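Local coordinates for protein N-acetylglucosamine 2-epimerase (Xylella fastidiosa, PDB 3GT5) that is an N-acylglucosamine 2-epimerase family protein that probably isomerises or epimerises a sugar, its substrate being unconfirmed, at residues H35-Y44 against K364-A372; S54-A62 against Y73-V84. All coordinates share one frame; numbering follows the deposited sequence.

Interaction 1. Residues H35-Y44 against K364-A372; sequences HYFRDDGSIY and KYNDEKSPA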
loop_
_atom_site.group_PDB
_atom_site.type_symbol
_atom_site.label_atom_id
_atom_site.label_comp_id
_atom_site.label_asym_id
_atom_site.label_seq_id
_atom_site.Cartn_x
_atom_site.Cartn_y
_atom_site.Cartn_z
ATOM N N HIS A 35 8.088 -1.441 -15.453
ATOM C CA HIS A 35 8.094 -1.147 -14.011
ATOM C C HIS A 35 9.111 -0.091 -13.534
ATOM O O HIS A 35 9.157 0.208 -12.348
ATOM C CB HIS A 35 8.291 -2.447 -13.223
ATOM C CG HIS A 35 7.171 -3.420 -13.392
ATOM N ND1 HIS A 35 7.226 -4.709 -12.915
ATOM C CD2 HIS A 35 5.960 -3.291 -13.984
ATOM C CE1 HIS A 35 6.094 -5.329 -13.191
ATOM N NE2 HIS A 35 5.294 -4.484 -13.817
ATOM N N TYR A 36 9.916 0.477 -14.442
ATOM C CA TYR A 36 10.950 1.433 -14.055
ATOM C C TYR A 36 10.869 2.686 -14.935
ATOM O O TYR A 36 11.117 2.614 -16.157
ATOM C CB TYR A 36 12.328 0.781 -14.188
ATOM C CG TYR A 36 12.632 -0.339 -13.192
ATOM C CD1 TYR A 36 13.354 -0.097 -12.024
ATOM C CD2 TYR A 36 12.225 -1.631 -13.441
ATOM C CE1 TYR A 36 13.650 -1.112 -11.135
ATOM C CE2 TYR A 36 12.504 -2.655 -12.557
ATOM C CZ TYR A 36 13.234 -2.385 -11.411
ATOM O OH TYR A 36 13.527 -3.411 -10.559
ATOM N N PHE A 37 10.470 3.805 -14.328
ATOM C CA PHE A 37 10.240 5.058 -15.044
ATOM C C PHE A 37 11.048 6.211 -14.480
ATOM O O PHE A 37 11.110 6.447 -13.247
ATOM C CB PHE A 37 8.780 5.507 -14.980
ATOM C CG PHE A 37 7.777 4.468 -15.437
ATOM C CD1 PHE A 37 7.159 4.585 -16.664
ATOM C CD2 PHE A 37 7.411 3.400 -14.615
ATOM C CE1 PHE A 37 6.245 3.647 -17.082
ATOM C CE2 PHE A 37 6.479 2.464 -15.044
ATOM C CZ PHE A 37 5.913 2.577 -16.270
ATOM N N ARG A 38 11.659 6.979 -15.390
ATOM C CA ARG A 38 12.248 8.251 -15.039
ATOM C C ARG A 38 11.208 9.365 -14.856
ATOM O O ARG A 38 10.032 9.191 -15.197
ATOM C CB ARG A 38 13.236 8.715 -16.128
ATOM C CG ARG A 38 14.393 7.792 -16.346
ATOM C CD ARG A 38 15.436 8.406 -17.315
ATOM N NE ARG A 38 16.494 7.445 -17.560
ATOM C CZ ARG A 38 16.535 6.571 -18.570
ATOM N NH1 ARG A 38 15.576 6.506 -19.488
ATOM N NH2 ARG A 38 17.567 5.736 -18.660
ATOM N N ASP A 39 11.656 10.519 -14.357
ATOM C CA ASP A 39 10.772 11.651 -14.107
ATOM C C ASP A 39 9.965 12.012 -15.341
ATOM O O ASP A 39 8.819 12.399 -15.221
ATOM C CB ASP A 39 11.543 12.891 -13.664
ATOM C CG ASP A 39 12.046 12.828 -12.212
ATOM O OD1 ASP A 39 11.554 12.021 -11.399
ATOM O OD2 ASP A 39 12.932 13.645 -11.849
ATOM N N ASP A 40 10.587 11.921 -16.511
ATOM C CA ASP A 40 9.925 12.339 -17.750
ATOM C C ASP A 40 9.121 11.231 -18.397
ATOM O O ASP A 40 8.592 11.410 -19.489
ATOM C CB ASP A 40 10.935 12.925 -18.743
ATOM C CG ASP A 40 12.003 11.911 -19.177
ATOM O OD1 ASP A 40 11.886 10.683 -18.939
ATOM O OD2 ASP A 40 12.995 12.366 -19.784
ATOM N N GLY A 41 9.042 10.084 -17.732
ATOM C CA GLY A 41 8.224 8.974 -18.230
ATOM C C GLY A 41 8.960 7.943 -19.042
ATOM O O GLY A 41 8.389 6.910 -19.371
ATOM N N SER A 42 10.232 8.184 -19.347
ATOM C CA SER A 42 10.983 7.238 -20.146
ATOM C C SER A 42 11.278 5.984 -19.314
ATOM O O SER A 42 11.335 6.055 -18.062
ATOM C CB SER A 42 12.246 7.887 -20.734
ATOM O OG SER A 42 13.114 8.403 -19.775
ATOM N N ILE A 43 11.389 4.848 -20.001
ATOM C CA ILE A 43 11.589 3.548 -19.349
ATOM C C ILE A 43 13.086 3.271 -19.230
ATOM O O ILE A 43 13.835 3.299 -20.231
ATOM C CB ILE A 43 10.818 2.404 -20.066
ATOM C CG1 ILE A 43 9.311 2.612 -19.943
ATOM C CG2 ILE A 43 11.190 1.009 -19.484
ATOM C CD1 ILE A 43 8.605 2.834 -21.199
ATOM N N TYR A 44 13.562 3.056 -18.012
ATOM C CA TYR A 44 15.010 2.866 -17.813
ATOM C C TYR A 44 15.427 1.445 -17.550
ATOM O O TYR A 44 16.624 1.162 -17.461
ATOM C CB TYR A 44 15.552 3.817 -16.736
ATOM C CG TYR A 44 15.208 3.571 -15.278
ATOM C CD1 TYR A 44 15.937 2.667 -14.501
ATOM C CD2 TYR A 44 14.225 4.341 -14.633
ATOM C CE1 TYR A 44 15.655 2.509 -13.144
ATOM C CE2 TYR A 44 13.952 4.180 -13.288
ATOM C CZ TYR A 44 14.652 3.276 -12.558
ATOM O OH TYR A 44 14.347 3.150 -11.220
ATOM N N LYS A 364 15.778 16.514 -4.405
ATOM C CA LYS A 364 15.780 15.284 -5.178
ATOM C C LYS A 364 17.098 14.538 -5.108
ATOM O O LYS A 364 18.155 15.143 -5.183
ATOM C CB LYS A 364 15.572 15.621 -6.663
ATOM C CG LYS A 364 14.302 16.399 -6.973
ATOM C CD LYS A 364 13.140 15.482 -7.181
ATOM C CE LYS A 364 13.365 14.504 -8.339
ATOM N NZ LYS A 364 13.813 15.167 -9.595
ATOM N N TYR A 365 17.038 13.218 -5.010
ATOM C CA TYR A 365 18.228 12.381 -5.116
ATOM C C TYR A 365 18.634 12.102 -6.570
ATOM O O TYR A 365 19.828 12.057 -6.888
ATOM C CB TYR A 365 18.041 11.048 -4.392
ATOM C CG TYR A 365 18.169 11.134 -2.886
ATOM C CD1 TYR A 365 19.420 11.267 -2.273
ATOM C CD2 TYR A 365 17.046 11.072 -2.069
ATOM C CE1 TYR A 365 19.540 11.326 -0.902
ATOM C CE2 TYR A 365 17.158 11.156 -0.683
ATOM C CZ TYR A 365 18.406 11.259 -0.108
ATOM O OH TYR A 365 18.508 11.315 1.256
ATOM N N ASN A 366 17.650 11.855 -7.434
ATOM C CA ASN A 366 17.901 11.463 -8.828
ATOM C C ASN A 366 16.594 11.554 -9.606
ATOM O O ASN A 366 15.594 12.063 -9.078
ATOM C CB ASN A 366 18.546 10.065 -8.952
ATOM C CG ASN A 366 17.695 8.985 -8.360
ATOM O OD1 ASN A 366 16.481 8.984 -8.543
ATOM N ND2 ASN A 366 18.314 8.083 -7.590
ATOM N N ASP A 367 16.606 11.054 -10.838
ATOM C CA ASP A 367 15.440 11.158 -11.736
ATOM C C ASP A 367 14.619 9.852 -11.813
ATOM O O ASP A 367 13.792 9.683 -12.719
ATOM C CB ASP A 367 15.909 11.522 -13.156
ATOM C CG ASP A 367 16.678 10.366 -13.840
ATOM O OD1 ASP A 367 17.108 9.397 -13.151
ATOM O OD2 ASP A 367 16.844 10.420 -15.085
ATOM N N GLU A 368 14.851 8.939 -10.877
ATOM C CA GLU A 368 14.138 7.653 -10.840
ATOM C C GLU A 368 12.805 7.781 -10.108
ATOM O O GLU A 368 12.677 7.430 -8.950
ATOM C CB GLU A 368 15.035 6.586 -10.223
ATOM C CG GLU A 368 16.248 6.341 -11.096
ATOM C CD GLU A 368 17.214 5.267 -10.574
ATOM O OE1 GLU A 368 17.026 4.687 -9.492
ATOM O OE2 GLU A 368 18.217 5.011 -11.268
ATOM N N LYS A 369 11.815 8.330 -10.812
ATOM C CA LYS A 369 10.517 8.628 -10.257
ATOM C C LYS A 369 9.804 7.402 -9.729
ATOM O O LYS A 369 9.275 7.424 -8.633
ATOM C CB LYS A 369 9.618 9.281 -11.303
ATOM C CG LYS A 369 8.190 9.564 -10.849
ATOM C CD LYS A 369 7.476 10.448 -11.838
ATOM C CE LYS A 369 7.711 11.930 -11.651
ATOM N NZ LYS A 369 7.274 12.691 -12.862
ATOM N N SER A 370 9.775 6.363 -10.538
ATOM C CA SER A 370 9.016 5.165 -10.190
ATOM C C SER A 370 9.834 3.940 -10.541
ATOM O O SER A 370 9.675 3.357 -11.602
ATOM C CB SER A 370 7.688 5.096 -10.918
ATOM O OG SER A 370 6.856 6.150 -10.581
ATOM N N PRO A 371 10.677 3.501 -9.607
ATOM C CA PRO A 371 11.290 2.186 -9.747
ATOM C C PRO A 371 10.269 1.083 -9.433
ATOM O O PRO A 371 9.145 1.362 -9.012
ATOM C CB PRO A 371 12.437 2.214 -8.729
ATOM C CG PRO A 371 12.202 3.428 -7.851
ATOM C CD PRO A 371 10.996 4.149 -8.322
ATOM N N ALA A 372 10.685 -0.155 -9.605
ATOM C CA ALA A 372 9.859 -1.330 -9.317
ATOM C C ALA A 372 9.291 -1.214 -7.927
ATOM O O ALA A 372 9.994 -0.848 -6.979
ATOM C CB ALA A 372 10.684 -2.592 -9.440
HETATM O O HOH W 1 12.845 11.443 -9.117
HETATM O O HOH W 2 15.794 1.788 -9.777
#

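Interaction 2. Residues S54-A62 against Y73-V84; sequences STRFVFNYA and YLDAVHHGLSYV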
loop_
_atom_site.group_PDB
_atom_site.type_symbol
_atom_site.label_atom_id
_atom_site.label_comp_id
_atom_site.label_asym_id
_atom_site.label_seq_id
_atom_site.Cartn_x
_atom_site.Cartn_y
_atom_site.Cartn_z
ATOM N N SER A 54 3.436 -5.338 -10.935
ATOM C CA SER A 54 2.463 -6.038 -11.793
ATOM C C SER A 54 1.053 -5.988 -11.179
ATOM O O SER A 54 0.056 -5.756 -11.876
ATOM C CB SER A 54 2.854 -7.518 -12.029
ATOM O OG SER A 54 4.019 -7.631 -12.827
ATOM N N THR A 55 0.958 -6.219 -9.887
ATOM C CA THR A 55 -0.339 -6.168 -9.191
ATOM C C THR A 55 -0.845 -4.734 -8.945
ATOM O O THR A 55 -2.043 -4.451 -9.114
ATOM C CB THR A 55 -0.256 -6.972 -7.893
ATOM O OG1 THR A 55 0.839 -6.494 -7.093
ATOM C CG2 THR A 55 -0.098 -8.468 -8.179
ATOM N N ARG A 56 0.041 -3.831 -8.523
ATOM C CA ARG A 56 -0.380 -2.461 -8.228
ATOM C C ARG A 56 -0.907 -1.763 -9.476
ATOM O O ARG A 56 -1.829 -0.962 -9.389
ATOM C CB ARG A 56 0.757 -1.655 -7.585
ATOM C CG ARG A 56 0.901 -1.968 -6.085
ATOM C CD ARG A 56 2.052 -1.209 -5.477
ATOM N NE ARG A 56 2.225 -1.550 -4.064
ATOM C CZ ARG A 56 3.111 -0.950 -3.260
ATOM N NH1 ARG A 56 3.835 0.064 -3.710
ATOM N NH2 ARG A 56 3.214 -1.318 -1.982
ATOM N N PHE A 57 -0.312 -2.033 -10.640
ATOM C CA PHE A 57 -0.836 -1.422 -11.881
ATOM C C PHE A 57 -2.254 -1.910 -12.215
ATOM O O PHE A 57 -3.034 -1.175 -12.783
ATOM C CB PHE A 57 0.046 -1.705 -13.074
ATOM C CG PHE A 57 1.124 -0.686 -13.312
ATOM C CD1 PHE A 57 0.807 0.628 -13.639
ATOM C CD2 PHE A 57 2.457 -1.065 -13.288
ATOM C CE1 PHE A 57 1.820 1.562 -13.882
ATOM C CE2 PHE A 57 3.479 -0.130 -13.540
ATOM C CZ PHE A 57 3.140 1.179 -13.838
ATOM N N VAL A 58 -2.596 -3.151 -11.869
ATOM C CA VAL A 58 -3.996 -3.598 -12.000
ATOM C C VAL A 58 -4.919 -2.757 -11.120
ATOM O O VAL A 58 -5.977 -2.323 -11.559
ATOM C CB VAL A 58 -4.129 -5.073 -11.625
ATOM C CG1 VAL A 58 -5.613 -5.526 -11.466
ATOM C CG2 VAL A 58 -3.433 -5.931 -12.632
ATOM N N PHE A 59 -4.525 -2.489 -9.875
ATOM C CA PHE A 59 -5.278 -1.573 -9.007
ATOM C C PHE A 59 -5.445 -0.179 -9.664
ATOM O O PHE A 59 -6.562 0.338 -9.694
ATOM C CB PHE A 59 -4.609 -1.483 -7.603
ATOM C CG PHE A 59 -5.159 -0.427 -6.713
ATOM C CD1 PHE A 59 -6.068 -0.758 -5.726
ATOM C CD2 PHE A 59 -4.720 0.896 -6.816
ATOM C CE1 PHE A 59 -6.562 0.209 -4.856
ATOM C CE2 PHE A 59 -5.234 1.896 -5.944
ATOM C CZ PHE A 59 -6.149 1.531 -4.962
ATOM N N ASN A 60 -4.339 0.423 -10.131
ATOM C CA ASN A 60 -4.302 1.772 -10.741
ATOM C C ASN A 60 -5.433 1.827 -11.770
ATOM O O ASN A 60 -6.265 2.730 -11.785
ATOM C CB ASN A 60 -3.030 2.006 -11.572
ATOM C CG ASN A 60 -1.785 2.399 -10.784
ATOM O OD1 ASN A 60 -1.728 2.312 -9.550
ATOM N ND2 ASN A 60 -0.751 2.892 -11.541
ATOM N N TYR A 61 -5.424 0.857 -12.655
ATOM C CA TYR A 61 -6.324 0.949 -13.807
ATOM C C TYR A 61 -7.745 0.576 -13.429
ATOM O O TYR A 61 -8.705 1.181 -13.961
ATOM C CB TYR A 61 -5.812 0.064 -14.919
ATOM C CG TYR A 61 -4.731 0.670 -15.813
ATOM C CD1 TYR A 61 -5.066 1.623 -16.758
ATOM C CD2 TYR A 61 -3.412 0.236 -15.755
ATOM C CE1 TYR A 61 -4.129 2.181 -17.574
ATOM C CE2 TYR A 61 -2.448 0.752 -16.595
ATOM C CZ TYR A 61 -2.826 1.750 -17.503
ATOM O OH TYR A 61 -1.921 2.273 -18.406
ATOM N N ALA A 62 -7.914 -0.404 -12.530
ATOM C CA ALA A 62 -9.272 -0.750 -12.048
ATOM C C ALA A 62 -9.954 0.387 -11.345
ATOM O O ALA A 62 -11.082 0.680 -11.649
ATOM C CB ALA A 62 -9.258 -1.986 -11.167
ATOM N N TYR A 73 -8.866 1.746 -19.939
ATOM C CA TYR A 73 -8.451 1.362 -18.574
ATOM C C TYR A 73 -8.938 -0.036 -18.246
ATOM O O TYR A 73 -8.197 -0.819 -17.636
ATOM C CB TYR A 73 -8.959 2.339 -17.552
ATOM C CG TYR A 73 -8.379 3.747 -17.643
ATOM C CD1 TYR A 73 -7.269 4.046 -18.414
ATOM C CD2 TYR A 73 -8.934 4.761 -16.897
ATOM C CE1 TYR A 73 -6.750 5.363 -18.467
ATOM C CE2 TYR A 73 -8.410 6.058 -16.926
ATOM C CZ TYR A 73 -7.341 6.350 -17.710
ATOM O OH TYR A 73 -6.867 7.647 -17.720
ATOM N N LEU A 74 -10.173 -0.358 -18.654
ATOM C CA LEU A 74 -10.681 -1.747 -18.507
ATOM C C LEU A 74 -9.831 -2.746 -19.290
ATOM O O LEU A 74 -9.507 -3.807 -18.785
ATOM C CB LEU A 74 -12.168 -1.846 -18.897
ATOM C CG LEU A 74 -12.923 -3.191 -18.668
ATOM C CD1 LEU A 74 -12.875 -3.610 -17.223
ATOM C CD2 LEU A 74 -14.354 -3.070 -19.129
ATOM N N ASP A 75 -9.448 -2.416 -20.521
ATOM C CA ASP A 75 -8.535 -3.250 -21.303
ATOM C C ASP A 75 -7.196 -3.512 -20.605
ATOM O O ASP A 75 -6.647 -4.647 -20.686
ATOM C CB ASP A 75 -8.227 -2.601 -22.651
ATOM C CG ASP A 75 -9.428 -2.570 -23.569
ATOM O OD1 ASP A 75 -10.391 -3.323 -23.316
ATOM O OD2 ASP A 75 -9.383 -1.812 -24.571
ATOM N N ALA A 76 -6.680 -2.467 -19.950
ATOM C CA ALA A 76 -5.408 -2.568 -19.236
ATOM C C ALA A 76 -5.535 -3.448 -17.992
ATOM O O ALA A 76 -4.576 -4.144 -17.668
ATOM C CB ALA A 76 -4.857 -1.175 -18.837
ATOM N N VAL A 77 -6.680 -3.424 -17.313
ATOM C CA VAL A 77 -6.946 -4.363 -16.178
ATOM C C VAL A 77 -6.815 -5.818 -16.656
ATOM O O VAL A 77 -6.105 -6.640 -16.021
ATOM C CB VAL A 77 -8.350 -4.127 -15.526
ATOM C CG1 VAL A 77 -8.738 -5.266 -14.526
ATOM C CG2 VAL A 77 -8.416 -2.778 -14.818
ATOM N N HIS A 78 -7.480 -6.145 -17.780
ATOM C CA HIS A 78 -7.353 -7.506 -18.385
ATOM C C HIS A 78 -5.905 -7.900 -18.765
ATOM O O HIS A 78 -5.420 -8.973 -18.423
ATOM C CB HIS A 78 -8.270 -7.630 -19.640
ATOM C CG HIS A 78 -9.724 -7.832 -19.315
ATOM N ND1 HIS A 78 -10.536 -6.834 -18.820
ATOM C CD2 HIS A 78 -10.515 -8.932 -19.415
ATOM C CE1 HIS A 78 -11.764 -7.303 -18.644
ATOM N NE2 HIS A 78 -11.773 -8.574 -18.995
ATOM N N HIS A 79 -5.203 -6.999 -19.440
ATOM C CA HIS A 79 -3.821 -7.186 -19.794
ATOM C C HIS A 79 -2.950 -7.464 -18.557
ATOM O O HIS A 79 -2.128 -8.379 -18.564
ATOM C CB HIS A 79 -3.355 -5.914 -20.549
ATOM C CG HIS A 79 -1.937 -5.930 -21.012
ATOM N ND1 HIS A 79 -1.553 -6.491 -22.222
ATOM C CD2 HIS A 79 -0.824 -5.354 -20.496
ATOM C CE1 HIS A 79 -0.251 -6.324 -22.382
ATOM N NE2 HIS A 79 0.213 -5.616 -21.356
ATOM N N GLY A 80 -3.128 -6.641 -17.505
ATOM C CA GLY A 80 -2.352 -6.789 -16.275
ATOM C C GLY A 80 -2.635 -8.081 -15.546
ATOM O O GLY A 80 -1.717 -8.726 -15.022
ATOM N N LEU A 81 -3.906 -8.447 -15.463
ATOM C CA LEU A 81 -4.264 -9.719 -14.836
ATOM C C LEU A 81 -3.745 -10.939 -15.618
ATOM O O LEU A 81 -3.349 -11.943 -15.009
ATOM C CB LEU A 81 -5.763 -9.813 -14.606
ATOM C CG LEU A 81 -6.299 -8.924 -13.499
ATOM C CD1 LEU A 81 -7.776 -8.810 -13.603
ATOM C CD2 LEU A 81 -5.882 -9.486 -12.084
ATOM N N SER A 82 -3.716 -10.871 -16.958
ATOM C CA SER A 82 -3.117 -11.947 -17.734
ATOM C C SER A 82 -1.647 -12.149 -17.381
ATOM O O SER A 82 -1.188 -13.268 -17.251
ATOM C CB SER A 82 -3.228 -11.737 -19.264
ATOM O OG SER A 82 -4.595 -11.637 -19.591
ATOM N N TYR A 83 -0.911 -11.069 -17.250
ATOM C CA TYR A 83 0.470 -11.184 -16.861
ATOM C C TYR A 83 0.647 -11.846 -15.474
ATOM O O TYR A 83 1.509 -12.705 -15.304
ATOM C CB TYR A 83 1.129 -9.818 -16.861
ATOM C CG TYR A 83 2.628 -9.872 -16.911
ATOM C CD1 TYR A 83 3.299 -10.279 -18.071
ATOM C CD2 TYR A 83 3.385 -9.526 -15.816
ATOM C CE1 TYR A 83 4.688 -10.296 -18.131
ATOM C CE2 TYR A 83 4.761 -9.546 -15.855
ATOM C CZ TYR A 83 5.415 -9.934 -17.024
ATOM O OH TYR A 83 6.784 -9.954 -17.048
ATOM N N VAL A 84 -0.172 -11.440 -14.509
ATOM C CA VAL A 84 -0.131 -12.026 -13.153
ATOM C C VAL A 84 -0.423 -13.519 -13.226
ATOM O O VAL A 84 0.330 -14.338 -12.665
ATOM C CB VAL A 84 -1.104 -11.284 -12.164
ATOM C CG1 VAL A 84 -1.168 -12.011 -10.785
ATOM C CG2 VAL A 84 -0.666 -9.849 -11.927
HETATM O O HOH W 3 0.471 -6.925 -14.419
#

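Interaction 1. Residues H35-Y44 against K364-A372
Lys-369 NZ donates to the backbone O of Asp-39 over 2.8 Å, lying in the carbonyl plane on a lone pair. The ammonium has further partners in the salt bridge to Asp-348 and the carbonyl of Gly-352, so three oxygens grip it. Its chain first runs extended, CG anti to the backbone N (chi1 177°), passing slantwise across Asp-39, CB against OD1, before a bend at chi3 turns NZ to the carbonyl. The carboxylate of Asp-39 is held on both oxygens. OD2 is met on its syn side by Lys-364 NZ, which arrives from the opposite direction to form a 2.9 Å salt bridge, while OD1 accepts from a water that also donates to Asn-366 O. Asp-39 N reaches Asp-367 O at 2.8 Å, but the N-H...O angle of only 130° marks a bent bond. Beside it, the extended Arg-38 chain runs alongside Asp-367, with NE to OD2 a long salt bridge of 3.9 Å. At the other end, Ala-372 CB sits 3.2 Å from Tyr-36 CZ, and Ala-372 N lies over one face of that ring, offset to the rim; the Tyr-36 hydroxyl bonds His-48. Tyr-44 OH presses on Pro-371 CB at 3.3 Å; its side chain runs about perpendicular to that of Glu-368, yet the ring and carboxylate planes are nearly parallel, a water joining OH to Glu-368 OE1. Between these ends, Phe-37 and Ser-370 exchange both backbone bonds, Ser-370 N to Phe-37 O being nearly straight at 174°. Lys-369 and Ser-370 both face Phe-37, which makes a classic beta bulge at this single antiparallel bridge. Bridge and Asp-39 bonds together join the hairpin, with its type I turn Arg-38 to Gly-41, to the loop before helix 377-387.

Interaction 2. Residues S54-A62 against Y73-V84
The Tyr-61 ring carries Ala-76 CB squarely over one face, 3.4 Å from the centroid and 7° off the ring normal, a CH-pi contact; at its edge, in plane, lies Tyr-73 CD1. The two tyrosine rings are oblique, their planes 61° apart, and CD1 of Tyr-61 meets CD1 of Tyr-73 at 3.7 Å. Farther along, the edge of the Tyr-83 ring faces Ser-54 OG, whose hydrogen-bonding partner is His-88; the hydroxyls of Tyr-61 and Tyr-83 are bonded to His-23 and Asp-103, respectively. Valines fill the middle. Val-77 CG2, anti to its own carbonyl carbon, drives into the backbone of the facing helix and approaches Ala-62 N to 3.3 Å. Val-58 divides its branches: CG1 touches Leu-81 CD2 at 4.0 Å, whereas CG2 lies 3.7 Å from Gly-80 C, where the lack of a side chain at Gly-80 lets the methyl settle against the main chain. No direct hydrogen bond crosses the contact, but one water donates to Ser-54 O and to Gly-80 O, tying the two backbones together. Thr-55 and Val-84 close that end through their CG2 methyls. The axes of 54-62 and 73-84 approach to 8.3 Å with N-to-C directions at 162°; the helices they belong to, 51-68 and 71-88, form an antiparallel helical hairpin, consistent with the (alpha/alpha)6 barrel of this family.

The two interactions have centres about 20 Å apart yet meet directly through the start of segment 35-44. His-35 CE1 packs 3.1 Å from Ser-54 OG and Phe-37 CE2 lies 3.8 Å from Phe-57 CZ, so residues of the bridged hairpin rest on the helix that interaction 2 pairs with helix 71-88. Along the chain, interaction 2 falls inside the loop closed by interaction 1: 10 residues lie between the segments of the helical pair and 319 between those of interaction 1. The helical pair is thus nested within a long-range closure that brings N- and C-terminal parts of the probable barrel together. Both lie within the family's sequence range; no ligand marks the active site here.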